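Local coordinates for SCARECROW-LIKE protein 7 (Oryza sativa Japonica Group, PDB 5HYZ) that binds DNA through its GRAS domain and probably acts as a homodimeric transcription factor in plant development and abiotic stress resistance, at residues A[37-42]-A[273-278]; A[27-32]-A[46-51]; A[3-8]-A[257-262]. All coordinates share one frame; numbering follows the deposited sequence.

Contact 1: A[37-42]-A[273-278]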
ATOM      1  N   GLY A  37      28.071   2.305  -0.205  1.00 29.83           N
ATOM      2  CA  GLY A  37      28.298   0.980  -0.758  1.00 27.76           C
ATOM      3  C   GLY A  37      27.153  -0.005  -0.520  1.00 27.51           C
ATOM      4  O   GLY A  37      26.002   0.403  -0.515  1.00 31.13           O
ATOM      5  N   ASP A  38      27.460  -1.277  -0.310  1.00 28.93           N
ATOM      6  CA  ASP A  38      26.401  -2.266  -0.122  1.00 30.49           C
ATOM      7  C   ASP A  38      25.955  -2.215   1.353  1.00 30.42           C
ATOM      8  O   ASP A  38      26.588  -1.526   2.159  1.00 25.94           O
ATOM      9  CB  ASP A  38      26.869  -3.659  -0.584  1.00 30.88           C
ATOM     10  CG  ASP A  38      27.872  -4.303   0.338  1.00 37.77           C
ATOM     11  OD1 ASP A  38      28.069  -3.847   1.481  1.00 39.14           O
ATOM     12  OD2 ASP A  38      28.493  -5.298  -0.092  1.00 37.79           O
ATOM     13  N   PRO A  39      24.859  -2.912   1.706  1.00 33.42           N
ATOM     14  CA  PRO A  39      24.371  -2.819   3.092  1.00 31.43           C
ATOM     15  C   PRO A  39      25.418  -3.107   4.174  1.00 27.92           C
ATOM     16  O   PRO A  39      25.446  -2.376   5.179  1.00 28.63           O
ATOM     17  CB  PRO A  39      23.249  -3.878   3.143  1.00 28.05           C
ATOM     18  CG  PRO A  39      22.720  -3.903   1.778  1.00 29.64           C
ATOM     19  CD  PRO A  39      23.927  -3.679   0.853  1.00 33.67           C
ATOM     20  N   SER A  40      26.262  -4.114   4.004  1.00 25.44           N
ATOM     21  CA  SER A  40      27.220  -4.422   5.052  1.00 27.66           C
ATOM     22  C   SER A  40      28.274  -3.293   5.184  1.00 27.43           C
ATOM     23  O   SER A  40      28.713  -2.982   6.296  1.00 24.35           O
ATOM     24  CB  SER A  40      27.877  -5.773   4.792  1.00 28.35           C
ATOM     25  OG  SER A  40      28.686  -5.684   3.643  1.00 37.00           O
ATOM     26  N   GLU A  41      28.648  -2.679   4.053  1.00 32.01           N
ATOM     27  CA  GLU A  41      29.567  -1.523   4.057  1.00 27.06           C
ATOM     28  C   GLU A  41      28.970  -0.297   4.727  1.00 27.51           C
ATOM     29  O   GLU A  41      29.660   0.408   5.475  1.00 24.37           O
ATOM     30  CB  GLU A  41      30.010  -1.161   2.620  1.00 27.65           C
ATOM     31  CG  GLU A  41      30.846  -2.291   1.981  1.00 29.54           C
ATOM     32  CD  GLU A  41      31.065  -2.104   0.479  1.00 33.27           C
ATOM     33  OE1 GLU A  41      30.195  -1.524  -0.201  1.00 30.73           O
ATOM     34  OE2 GLU A  41      32.125  -2.531  -0.005  1.00 37.49           O
ATOM     35  N   ARG A  42      27.693  -0.019   4.464  1.00 22.86           N
ATOM     36  CA  ARG A  42      27.037   1.112   5.097  1.00 23.38           C
ATOM     37  C   ARG A  42      26.880   0.888   6.600  1.00 19.30           C
ATOM     38  O   ARG A  42      27.115   1.774   7.429  1.00 21.05           O
ATOM     39  CB  ARG A  42      25.680   1.358   4.420  1.00 22.30           C
ATOM     40  CG  ARG A  42      25.915   1.740   2.967  1.00 27.02           C
ATOM     41  CD  ARG A  42      24.855   1.447   1.960  1.00 35.70           C
ATOM     42  NE  ARG A  42      23.964   2.553   1.801  1.00 37.78           N
ATOM     43  CZ  ARG A  42      23.676   3.209   0.677  1.00 27.79           C
ATOM     44  NH1 ARG A  42      24.219   2.947  -0.502  1.00 34.89           N
ATOM     45  NH2 ARG A  42      22.831   4.208   0.788  1.00 26.80           N
HETATM   46  N   MSE A 273      15.268   0.421  -2.398  1.00 32.88           N
HETATM   47  CA  MSE A 273      15.655   1.712  -2.953  1.00 34.68           C
HETATM   48  C   MSE A 273      16.987   1.634  -3.703  1.00 31.96           C
HETATM   49  O   MSE A 273      17.766   0.705  -3.497  1.00 37.27           O
HETATM   50  CB  MSE A 273      15.736   2.747  -1.835  1.00 37.76           C
HETATM   51  CG  MSE A 273      14.409   2.983  -1.112  1.00 43.48           C
HETATM   52 SE   MSE A 273      14.697   4.027   0.529  1.00 47.20          SE
HETATM   53  CE  MSE A 273      15.899   2.790   1.334  1.00 51.53           C
ATOM     54  N   THR A 274      17.261   2.602  -4.575  1.00 32.78           N
ATOM     55  CA  THR A 274      18.531   2.604  -5.318  1.00 38.00           C
ATOM     56  C   THR A 274      19.716   2.921  -4.397  1.00 36.84           C
ATOM     57  O   THR A 274      19.552   3.628  -3.391  1.00 33.24           O
ATOM     58  CB  THR A 274      18.539   3.651  -6.450  1.00 34.97           C
ATOM     59  OG1 THR A 274      18.382   4.948  -5.869  1.00 41.20           O
ATOM     60  CG2 THR A 274      17.390   3.423  -7.416  1.00 36.19           C
ATOM     61  N   ARG A 275      20.899   2.431  -4.779  1.00 40.37           N
ATOM     62  CA  ARG A 275      22.170   2.732  -4.105  1.00 43.84           C
ATOM     63  C   ARG A 275      22.510   4.228  -4.037  1.00 43.99           C
ATOM     64  O   ARG A 275      23.246   4.650  -3.158  1.00 45.95           O
ATOM     65  CB  ARG A 275      23.313   1.987  -4.804  1.00 46.45           C
ATOM     66  CG  ARG A 275      23.300   0.474  -4.658  1.00 43.36           C
ATOM     67  CD  ARG A 275      23.812   0.081  -3.275  1.00 38.43           C
ATOM     68  NE  ARG A 275      23.541  -1.322  -2.966  1.00 37.03           N
ATOM     69  CZ  ARG A 275      24.374  -2.333  -3.191  1.00 38.92           C
ATOM     70  NH1 ARG A 275      25.563  -2.111  -3.728  1.00 43.38           N
ATOM     71  NH2 ARG A 275      24.028  -3.575  -2.858  1.00 39.01           N
ATOM     72  N   ASP A 276      21.977   5.041  -4.943  1.00 43.91           N
ATOM     73  CA  ASP A 276      22.312   6.468  -4.928  1.00 45.73           C
ATOM     74  C   ASP A 276      21.196   7.352  -4.351  1.00 48.82           C
ATOM     75  O   ASP A 276      21.322   8.572  -4.312  1.00 48.28           O
ATOM     76  CB  ASP A 276      22.674   6.937  -6.345  1.00 53.89           C
ATOM     77  CG  ASP A 276      21.480   6.935  -7.287  1.00 62.15           C
ATOM     78  OD1 ASP A 276      20.651   6.000  -7.199  1.00 59.50           O
ATOM     79  OD2 ASP A 276      21.363   7.878  -8.111  1.00 67.90           O
ATOM     80  N   SER A 277      20.106   6.740  -3.892  1.00 44.25           N
ATOM     81  CA  SER A 277      18.991   7.510  -3.322  1.00 40.88           C
ATOM     82  C   SER A 277      19.414   8.361  -2.155  1.00 37.96           C
ATOM     83  O   SER A 277      19.879   7.833  -1.162  1.00 37.93           O
ATOM     84  CB  SER A 277      17.851   6.585  -2.857  1.00 34.41           C
ATOM     85  OG  SER A 277      16.984   7.325  -1.999  1.00 40.53           O
ATOM     86  N   PRO A 278      19.220   9.683  -2.247  1.00 37.84           N
ATOM     87  CA  PRO A 278      19.481  10.573  -1.115  1.00 38.72           C
ATOM     88  C   PRO A 278      18.546  10.319   0.080  1.00 38.31           C
ATOM     89  O   PRO A 278      18.965  10.476   1.244  1.00 36.32           O
ATOM     90  CB  PRO A 278      19.236  11.977  -1.703  1.00 40.04           C
ATOM     91  CG  PRO A 278      18.410  11.757  -2.906  1.00 43.88           C
ATOM     92  CD  PRO A 278      18.824  10.428  -3.455  1.00 43.59           C
TER
HETATM   93  O   HOH W   1      21.867   5.893  -1.118  1.00 39.89           O

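Contact 2: A[27-32]-A[46-51]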
ATOM      1  N   ALA A  27      40.961   1.138  12.052  1.00 26.16           N
ATOM      2  CA  ALA A  27      41.251   1.848  10.802  1.00 25.12           C
ATOM      3  C   ALA A  27      40.978   0.987   9.578  1.00 19.43           C
ATOM      4  O   ALA A  27      40.489   1.464   8.570  1.00 22.16           O
ATOM      5  CB  ALA A  27      42.741   2.342  10.781  1.00 24.68           C
ATOM      6  N   SER A  28      41.307  -0.289   9.647  1.00 23.29           N
ATOM      7  CA  SER A  28      40.993  -1.176   8.539  1.00 26.99           C
ATOM      8  C   SER A  28      39.482  -1.287   8.293  1.00 28.22           C
ATOM      9  O   SER A  28      39.013  -1.273   7.129  1.00 24.27           O
ATOM     10  CB  SER A  28      41.562  -2.577   8.803  1.00 29.94           C
ATOM     11  OG  SER A  28      42.964  -2.524   8.940  1.00 33.09           O
ATOM     12  N   VAL A  29      38.724  -1.440   9.383  1.00 22.74           N
ATOM     13  CA  VAL A  29      37.259  -1.425   9.176  1.00 22.27           C
ATOM     14  C   VAL A  29      36.756  -0.100   8.611  1.00 23.21           C
ATOM     15  O   VAL A  29      35.933  -0.079   7.676  1.00 25.77           O
ATOM     16  CB  VAL A  29      36.472  -1.725  10.475  1.00 23.95           C
ATOM     17  CG1 VAL A  29      34.922  -1.610  10.190  1.00 22.98           C
ATOM     18  CG2 VAL A  29      36.856  -3.115  10.961  1.00 24.95           C
ATOM     19  N   ARG A  30      37.217   1.006   9.186  1.00 22.51           N
ATOM     20  CA  ARG A  30      36.783   2.305   8.699  1.00 24.62           C
ATOM     21  C   ARG A  30      37.149   2.488   7.216  1.00 26.20           C
ATOM     22  O   ARG A  30      36.383   3.084   6.459  1.00 27.26           O
ATOM     23  CB  ARG A  30      37.372   3.415   9.571  1.00 25.58           C
ATOM     24  CG  ARG A  30      36.688   3.489  10.976  1.00 25.73           C
ATOM     25  CD  ARG A  30      37.131   4.691  11.829  1.00 34.19           C
ATOM     26  NE  ARG A  30      38.427   5.155  11.387  1.00 46.17           N
ATOM     27  CZ  ARG A  30      38.584   6.185  10.563  1.00 38.76           C
ATOM     28  NH1 ARG A  30      37.535   6.876  10.154  1.00 42.58           N
ATOM     29  NH2 ARG A  30      39.782   6.529  10.193  1.00 44.31           N
ATOM     30  N   ALA A  31      38.304   1.969   6.789  1.00 25.26           N
ATOM     31  CA  ALA A  31      38.722   2.120   5.388  1.00 27.22           C
ATOM     32  C   ALA A  31      37.759   1.373   4.473  1.00 26.99           C
ATOM     33  O   ALA A  31      37.298   1.895   3.451  1.00 30.15           O
ATOM     34  CB  ALA A  31      40.163   1.599   5.191  1.00 27.82           C
ATOM     35  N   ALA A  32      37.437   0.144   4.872  1.00 24.19           N
ATOM     36  CA  ALA A  32      36.571  -0.715   4.066  1.00 27.80           C
ATOM     37  C   ALA A  32      35.112  -0.252   4.050  1.00 27.02           C
ATOM     38  O   ALA A  32      34.404  -0.458   3.081  1.00 28.34           O
ATOM     39  CB  ALA A  32      36.667  -2.166   4.587  1.00 25.30           C
ATOM     40  N   TYR A  46      28.408   3.200   9.923  1.00 21.48           N
ATOM     41  CA  TYR A  46      27.800   3.859  11.076  1.00 17.93           C
ATOM     42  C   TYR A  46      28.253   3.232  12.389  1.00 20.41           C
ATOM     43  O   TYR A  46      28.441   3.932  13.389  1.00 21.95           O
ATOM     44  CB  TYR A  46      26.274   3.825  10.960  1.00 20.38           C
ATOM     45  CG  TYR A  46      25.857   4.639   9.757  1.00 23.68           C
ATOM     46  CD1 TYR A  46      25.906   6.040   9.801  1.00 25.81           C
ATOM     47  CD2 TYR A  46      25.450   4.024   8.575  1.00 22.98           C
ATOM     48  CE1 TYR A  46      25.544   6.804   8.700  1.00 25.37           C
ATOM     49  CE2 TYR A  46      25.099   4.782   7.477  1.00 23.20           C
ATOM     50  CZ  TYR A  46      25.168   6.168   7.549  1.00 24.36           C
ATOM     51  OH  TYR A  46      24.822   6.900   6.438  1.00 26.62           O
ATOM     52  N   PHE A  47      28.429   1.907  12.398  1.00 18.96           N
ATOM     53  CA  PHE A  47      28.922   1.278  13.641  1.00 18.97           C
ATOM     54  C   PHE A  47      30.364   1.630  13.980  1.00 19.84           C
ATOM     55  O   PHE A  47      30.699   1.802  15.128  1.00 20.64           O
ATOM     56  CB  PHE A  47      28.767  -0.240  13.551  1.00 23.88           C
ATOM     57  CG  PHE A  47      27.439  -0.711  14.048  1.00 22.06           C
ATOM     58  CD1 PHE A  47      26.295  -0.586  13.251  1.00 20.12           C
ATOM     59  CD2 PHE A  47      27.320  -1.259  15.308  1.00 20.14           C
ATOM     60  CE1 PHE A  47      25.048  -1.039  13.718  1.00 17.39           C
ATOM     61  CE2 PHE A  47      26.072  -1.663  15.802  1.00 21.25           C
ATOM     62  CZ  PHE A  47      24.935  -1.563  14.985  1.00 19.90           C
ATOM     63  N   ALA A  48      31.218   1.723  12.986  1.00 21.36           N
ATOM     64  CA  ALA A  48      32.617   2.063  13.237  1.00 24.04           C
ATOM     65  C   ALA A  48      32.728   3.477  13.697  1.00 24.52           C
ATOM     66  O   ALA A  48      33.562   3.809  14.524  1.00 24.27           O
ATOM     67  CB  ALA A  48      33.446   1.843  11.969  1.00 26.74           C
ATOM     68  N   ASP A  49      31.862   4.340  13.172  1.00 23.92           N
ATOM     69  CA  ASP A  49      31.805   5.711  13.669  1.00 25.11           C
ATOM     70  C   ASP A  49      31.414   5.775  15.141  1.00 27.83           C
ATOM     71  O   ASP A  49      32.011   6.516  15.954  1.00 23.67           O
ATOM     72  CB  ASP A  49      30.826   6.515  12.814  1.00 27.30           C
ATOM     73  CG  ASP A  49      30.897   8.012  13.083  1.00 38.75           C
ATOM     74  OD1 ASP A  49      31.724   8.682  12.436  1.00 44.43           O
ATOM     75  OD2 ASP A  49      30.144   8.511  13.947  1.00 40.90           O
ATOM     76  N   ALA A  50      30.379   5.010  15.495  1.00 21.79           N
ATOM     77  CA  ALA A  50      29.944   5.025  16.878  1.00 21.18           C
ATOM     78  C   ALA A  50      31.044   4.460  17.781  1.00 18.73           C
ATOM     79  O   ALA A  50      31.243   4.970  18.894  1.00 23.14           O
ATOM     80  CB  ALA A  50      28.626   4.200  17.049  1.00 23.16           C
ATOM     81  N   LEU A  51      31.686   3.379  17.335  1.00 21.07           N
ATOM     82  CA  LEU A  51      32.743   2.779  18.160  1.00 22.97           C
ATOM     83  C   LEU A  51      33.893   3.803  18.367  1.00 23.93           C
ATOM     84  O   LEU A  51      34.422   3.976  19.487  1.00 20.96           O
ATOM     85  CB  LEU A  51      33.239   1.520  17.523  1.00 20.35           C
ATOM     86  CG  LEU A  51      34.322   0.773  18.287  1.00 22.65           C
ATOM     87  CD1 LEU A  51      33.911   0.554  19.766  1.00 25.41           C
ATOM     88  CD2 LEU A  51      34.660  -0.515  17.612  1.00 22.21           C
TER

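Contact 3: A[3-8]-A[257-262]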
ATOM      1  N   PRO A   3      32.976 -10.533   6.021  1.00 33.64           N
ATOM      2  CA  PRO A   3      34.210 -10.306   6.776  1.00 30.89           C
ATOM      3  C   PRO A   3      34.247  -8.923   7.416  1.00 26.64           C
ATOM      4  O   PRO A   3      34.808  -8.802   8.508  1.00 29.19           O
ATOM      5  CB  PRO A   3      35.313 -10.437   5.717  1.00 33.62           C
ATOM      6  CG  PRO A   3      34.672 -10.858   4.465  1.00 38.75           C
ATOM      7  CD  PRO A   3      33.230 -11.174   4.720  1.00 38.37           C
ATOM      8  N   ILE A   4      33.695  -7.900   6.757  1.00 31.49           N
ATOM      9  CA  ILE A   4      33.801  -6.560   7.340  1.00 27.28           C
ATOM     10  C   ILE A   4      33.053  -6.540   8.687  1.00 27.39           C
ATOM     11  O   ILE A   4      33.518  -5.954   9.646  1.00 27.42           O
ATOM     12  CB  ILE A   4      33.299  -5.451   6.376  1.00 27.40           C
ATOM     13  CG1 ILE A   4      33.646  -4.071   6.940  1.00 30.02           C
ATOM     14  CG2 ILE A   4      31.833  -5.588   6.038  1.00 27.90           C
ATOM     15  CD1 ILE A   4      33.424  -2.936   5.988  1.00 26.80           C
ATOM     16  N   LEU A   5      31.946  -7.277   8.769  1.00 26.92           N
ATOM     17  CA  LEU A   5      31.163  -7.317  10.004  1.00 27.97           C
ATOM     18  C   LEU A   5      31.819  -8.188  11.065  1.00 22.76           C
ATOM     19  O   LEU A   5      31.806  -7.870  12.237  1.00 23.88           O
ATOM     20  CB  LEU A   5      29.748  -7.807   9.691  1.00 28.04           C
ATOM     21  CG  LEU A   5      29.002  -6.898   8.702  1.00 25.40           C
ATOM     22  CD1 LEU A   5      27.572  -7.404   8.484  1.00 26.97           C
ATOM     23  CD2 LEU A   5      29.005  -5.424   9.153  1.00 24.56           C
ATOM     24  N   GLN A   6      32.414  -9.303  10.658  1.00 27.46           N
ATOM     25  CA  GLN A   6      33.147 -10.098  11.654  1.00 27.43           C
ATOM     26  C   GLN A   6      34.331  -9.297  12.211  1.00 26.23           C
ATOM     27  O   GLN A   6      34.640  -9.347  13.402  1.00 25.35           O
ATOM     28  CB  GLN A   6      33.636 -11.438  11.045  1.00 31.38           C
ATOM     29  CG  GLN A   6      32.525 -12.511  10.882  1.00 35.47           C
ATOM     30  CD  GLN A   6      31.719 -12.768  12.169  1.00 37.43           C
ATOM     31  OE1 GLN A   6      32.269 -13.134  13.217  1.00 43.66           O
ATOM     32  NE2 GLN A   6      30.401 -12.555  12.092  1.00 42.25           N
ATOM     33  N   SER A   7      34.996  -8.546  11.350  1.00 29.51           N
ATOM     34  CA  SER A   7      36.090  -7.686  11.842  1.00 30.38           C
ATOM     35  C   SER A   7      35.576  -6.635  12.797  1.00 24.67           C
ATOM     36  O   SER A   7      36.185  -6.379  13.817  1.00 27.40           O
ATOM     37  CB  SER A   7      36.824  -7.027  10.678  1.00 30.34           C
ATOM     38  OG  SER A   7      37.264  -8.038   9.782  1.00 35.87           O
ATOM     39  N   LEU A   8      34.435  -6.021  12.470  1.00 24.18           N
ATOM     40  CA  LEU A   8      33.805  -5.093  13.406  1.00 25.35           C
ATOM     41  C   LEU A   8      33.501  -5.697  14.777  1.00 23.21           C
ATOM     42  O   LEU A   8      33.772  -5.115  15.824  1.00 24.27           O
ATOM     43  CB  LEU A   8      32.528  -4.584  12.767  1.00 27.28           C
ATOM     44  CG  LEU A   8      31.913  -3.330  13.328  1.00 31.86           C
ATOM     45  CD1 LEU A   8      32.912  -2.224  13.556  1.00 30.39           C
ATOM     46  CD2 LEU A   8      30.887  -2.909  12.308  1.00 36.20           C
ATOM     47  N   ASN A 257      23.967  -7.471  19.309  1.00 19.79           N
ATOM     48  CA  ASN A 257      22.514  -7.480  19.096  1.00 17.95           C
ATOM     49  C   ASN A 257      22.130  -6.393  18.070  1.00 17.65           C
ATOM     50  O   ASN A 257      21.364  -6.601  17.131  1.00 16.95           O
ATOM     51  CB  ASN A 257      21.817  -7.213  20.442  1.00 16.69           C
ATOM     52  CG  ASN A 257      21.962  -8.375  21.435  1.00 19.85           C
ATOM     53  OD1 ASN A 257      22.430  -9.436  21.062  1.00 21.71           O
ATOM     54  ND2 ASN A 257      21.600  -8.154  22.707  1.00 18.58           N
ATOM     55  N   ALA A 258      22.660  -5.200  18.312  1.00 17.29           N
ATOM     56  CA  ALA A 258      22.390  -4.053  17.449  1.00 19.62           C
ATOM     57  C   ALA A 258      22.903  -4.312  16.045  1.00 18.30           C
ATOM     58  O   ALA A 258      22.218  -4.022  15.073  1.00 17.91           O
ATOM     59  CB  ALA A 258      23.012  -2.731  18.061  1.00 18.24           C
ATOM     60  N   LEU A 259      24.107  -4.863  15.927  1.00 18.54           N
ATOM     61  CA  LEU A 259      24.672  -5.092  14.592  1.00 19.56           C
ATOM     62  C   LEU A 259      23.823  -6.058  13.784  1.00 20.46           C
ATOM     63  O   LEU A 259      23.547  -5.840  12.619  1.00 19.78           O
ATOM     64  CB  LEU A 259      26.112  -5.611  14.680  1.00 20.24           C
ATOM     65  CG  LEU A 259      26.839  -5.603  13.335  1.00 21.83           C
ATOM     66  CD1 LEU A 259      27.107  -4.159  12.874  1.00 20.91           C
ATOM     67  CD2 LEU A 259      28.126  -6.387  13.493  1.00 25.01           C
ATOM     68  N   SER A 260      23.355  -7.121  14.430  1.00 21.11           N
ATOM     69  CA  SER A 260      22.511  -8.080  13.715  1.00 20.72           C
ATOM     70  C   SER A 260      21.135  -7.488  13.299  1.00 23.39           C
ATOM     71  O   SER A 260      20.651  -7.630  12.152  1.00 20.53           O
ATOM     72  CB  SER A 260      22.304  -9.311  14.604  1.00 23.58           C
ATOM     73  OG  SER A 260      21.247 -10.069  14.059  1.00 33.20           O
ATOM     74  N   TYR A 261      20.520  -6.791  14.250  1.00 19.59           N
ATOM     75  CA  TYR A 261      19.255  -6.096  13.995  1.00 20.07           C
ATOM     76  C   TYR A 261      19.347  -5.070  12.834  1.00 20.35           C
ATOM     77  O   TYR A 261      18.569  -5.076  11.842  1.00 19.00           O
ATOM     78  CB  TYR A 261      18.825  -5.432  15.298  1.00 17.83           C
ATOM     79  CG  TYR A 261      17.627  -4.528  15.197  1.00 17.47           C
ATOM     80  CD1 TYR A 261      16.312  -5.026  15.050  1.00 23.55           C
ATOM     81  CD2 TYR A 261      17.797  -3.185  15.283  1.00 23.45           C
ATOM     82  CE1 TYR A 261      15.243  -4.126  14.948  1.00 20.53           C
ATOM     83  CE2 TYR A 261      16.737  -2.316  15.215  1.00 27.50           C
ATOM     84  CZ  TYR A 261      15.486  -2.788  15.042  1.00 21.86           C
ATOM     85  OH  TYR A 261      14.542  -1.781  14.984  1.00 33.48           O
ATOM     86  N   TYR A 262      20.323  -4.169  12.936  1.00 17.61           N
ATOM     87  CA  TYR A 262      20.459  -3.156  11.894  1.00 17.95           C
ATOM     88  C   TYR A 262      20.928  -3.768  10.565  1.00 18.30           C
ATOM     89  O   TYR A 262      20.612  -3.242   9.505  1.00 18.67           O
ATOM     90  CB  TYR A 262      21.394  -2.018  12.386  1.00 16.25           C
ATOM     91  CG  TYR A 262      20.599  -1.064  13.258  1.00 16.48           C
ATOM     92  CD1 TYR A 262      19.649  -0.213  12.694  1.00 18.22           C
ATOM     93  CD2 TYR A 262      20.728  -1.085  14.656  1.00 16.46           C
ATOM     94  CE1 TYR A 262      18.864   0.594  13.495  1.00 19.05           C
ATOM     95  CE2 TYR A 262      19.987  -0.268  15.440  1.00 20.58           C
ATOM     96  CZ  TYR A 262      19.033   0.570  14.842  1.00 20.85           C
ATOM     97  OH  TYR A 262      18.236   1.365  15.615  1.00 21.43           O
TER

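Contact 1: A[37-42]-A[273-278]
A capping box opens helix 39-57, and the first residue of the box, the N-cap Asp38, also forms a platform for Arg275 from the turn between helices 251-272 and 278-296. Aspartate suits the N-cap because its short carboxylate can turn back to the exposed N-H groups of the first turn: Asp38 OD1 accepts from Glu41 N at 2.9 Å and also from Ser40 OG. The box closes the other way, with Asp38 N giving a hydrogen bond to Glu41 OE1 at 2.7 Å. Gly37, lacking a side chain, leaves room for that glutamate oxygen. Pro39 fits the first helical position, where no backbone N-H is needed.

Over this cap lies the guanidinium group of Arg275, one face turned to the backbone of Asp38: Asp38 CA lies 3.6 Å above the plane of the Arg275 guanidinium, over its centre. A bend in the arginine chain at chi2 (-77°) leads it along Gly37 and Asp38, with Arg275 NH2 reaching Pro39 CD at 3.7 Å. Its NE is taken by Asp270 of helix 251-272 in a salt bridge, which probably offsets much of its charge while the flat face packs on the cap.

Arg42 works from the next turn. Its chain bends at chi3 (92°) and puts the guanidinium edge toward two carbonyls: Arg42 NH1 donates to Gly37 O at 3.1 Å, and more weakly to Arg275 O at 3.3 Å, although that weak bond is almost straight (177°). Arginine is apt here because its several N-H groups spread in one plane can serve different acceptors. NH2 makes a salt bridge to Glu284 and also gives a hydrogen bond to a water; that water in turn donates hydrogen bonds to Arg275 O and Ser277 O, each 2.8 Å long.

Contact 2: A[27-32]-A[46-51]
Asp49 OD2, one residue beyond the Ala48 methyl that meets Val29 and Arg30, is gripped by two groups: a salt bridge from Arg53 NH1, one turn on in the same helix, and a weak hydrogen bond from Gln293 NE2 of helix 278-296. The carboxylate is thus engaged away from Arg30; Asp49 OD1 stays 6.5 Å from Arg30 NH1, too far for the opposite charges to touch. No hydrogen bond crosses between the two segments, and the contact is made by carbon atoms.

Its centre is the CB of Ala48, directed at the other helix. Arg30 CG is the nearest atom, 3.8 Å from Ala48 CB, and Val29 CG1 lies 4.2 Å from the same methyl. The two neighbours thus contribute different parts: the valine a branch end, the arginine the start of its aliphatic chain. Val29 places CG1 opposite its backbone N (chi1 177°), which sends that branch toward Ala48. Alanine suits a position where two backbones come close, its CA being only 6.2 Å from the CA of Arg30. Arginine fits the exposed margin because its methylenes can pack while the residue as a whole stays exposed, and valine fills the buried side.

The two segments run in roughly opposite directions within the predicted leucine repeat I. Helix 23-32 packs on both helix 39-57 and helix 3-16, where Ser7 meets Val29; Cys11 of helix 3-16 meets Leu51. Helix 39-57 also reaches helices 251-272 and 278-296: Phe47 packs on both, and Ala50 on helix 278-296.

Contact 3: A[3-8]-A[257-262]
In the helical bundle of the GRAS domain, helix 3-16 and helix 251-272 meet through a small leucine cluster: Leu5 and Leu8 on one side, Leu259 on the other. The three are buried and point toward the facing helix, and the side chains meet through their methyls, with no hydrogen bond across.

Leu259 is the shared member. Its CD1 reaches Leu8 CD2 at 4.0 Å and Leu5 CD2 at 4.4 Å, while its other methyl, CD2, approaches the backbone oxygen Leu5 O at 4.2 Å. One leucine thus touches two residues three apart in sequence, which lie on the same face of helix 3-16. With CG opposite the backbone N (chi1 -169°), Leu259 projects its methyl pair across the interface. Leucine suits this spacing: the nearest CA atoms, those of Leu5 and Leu259, are 8.3 Å apart, a span that a forked side chain can bridge from both helices.

Neighbouring helices complete the cluster. Leu43 of helix 39-57 packs on Leu259, and from the same helix Phe47 packs on Leu8, which also meets Val29 of helix 23-32. Such meeting of leucine methyls between helices far apart in sequence is typical of the hydrophobic core of an alpha-helical bundle, here the one that accompanies the Rossmann-like part of the GRAS domain.

How the contacts relate
Helix 39-57 brings the contacts together: its start belongs to contact 1, its middle to contact 2, and its Leu43 and Phe47 cover the leucines of contact 3. Contact 3 is buried throughout; contact 2, about 11 Å away between centres, is largely buried but ends on the aliphatic part of exposed Arg30. Phe47 CZ comes within 3.5 Å of Leu259 N. Contact 1 lies at the surface, its centre about 16 Å from that of either, and there charge, carbonyls and a water replace methyl packing. Contacts 1 and 3 tie the N-terminal helices to the predicted PFYRE region, whereas contact 2 closes a short hairpin of neighbouring helices. Ser40 O and Leu5 CD2 link the polar cap to the core.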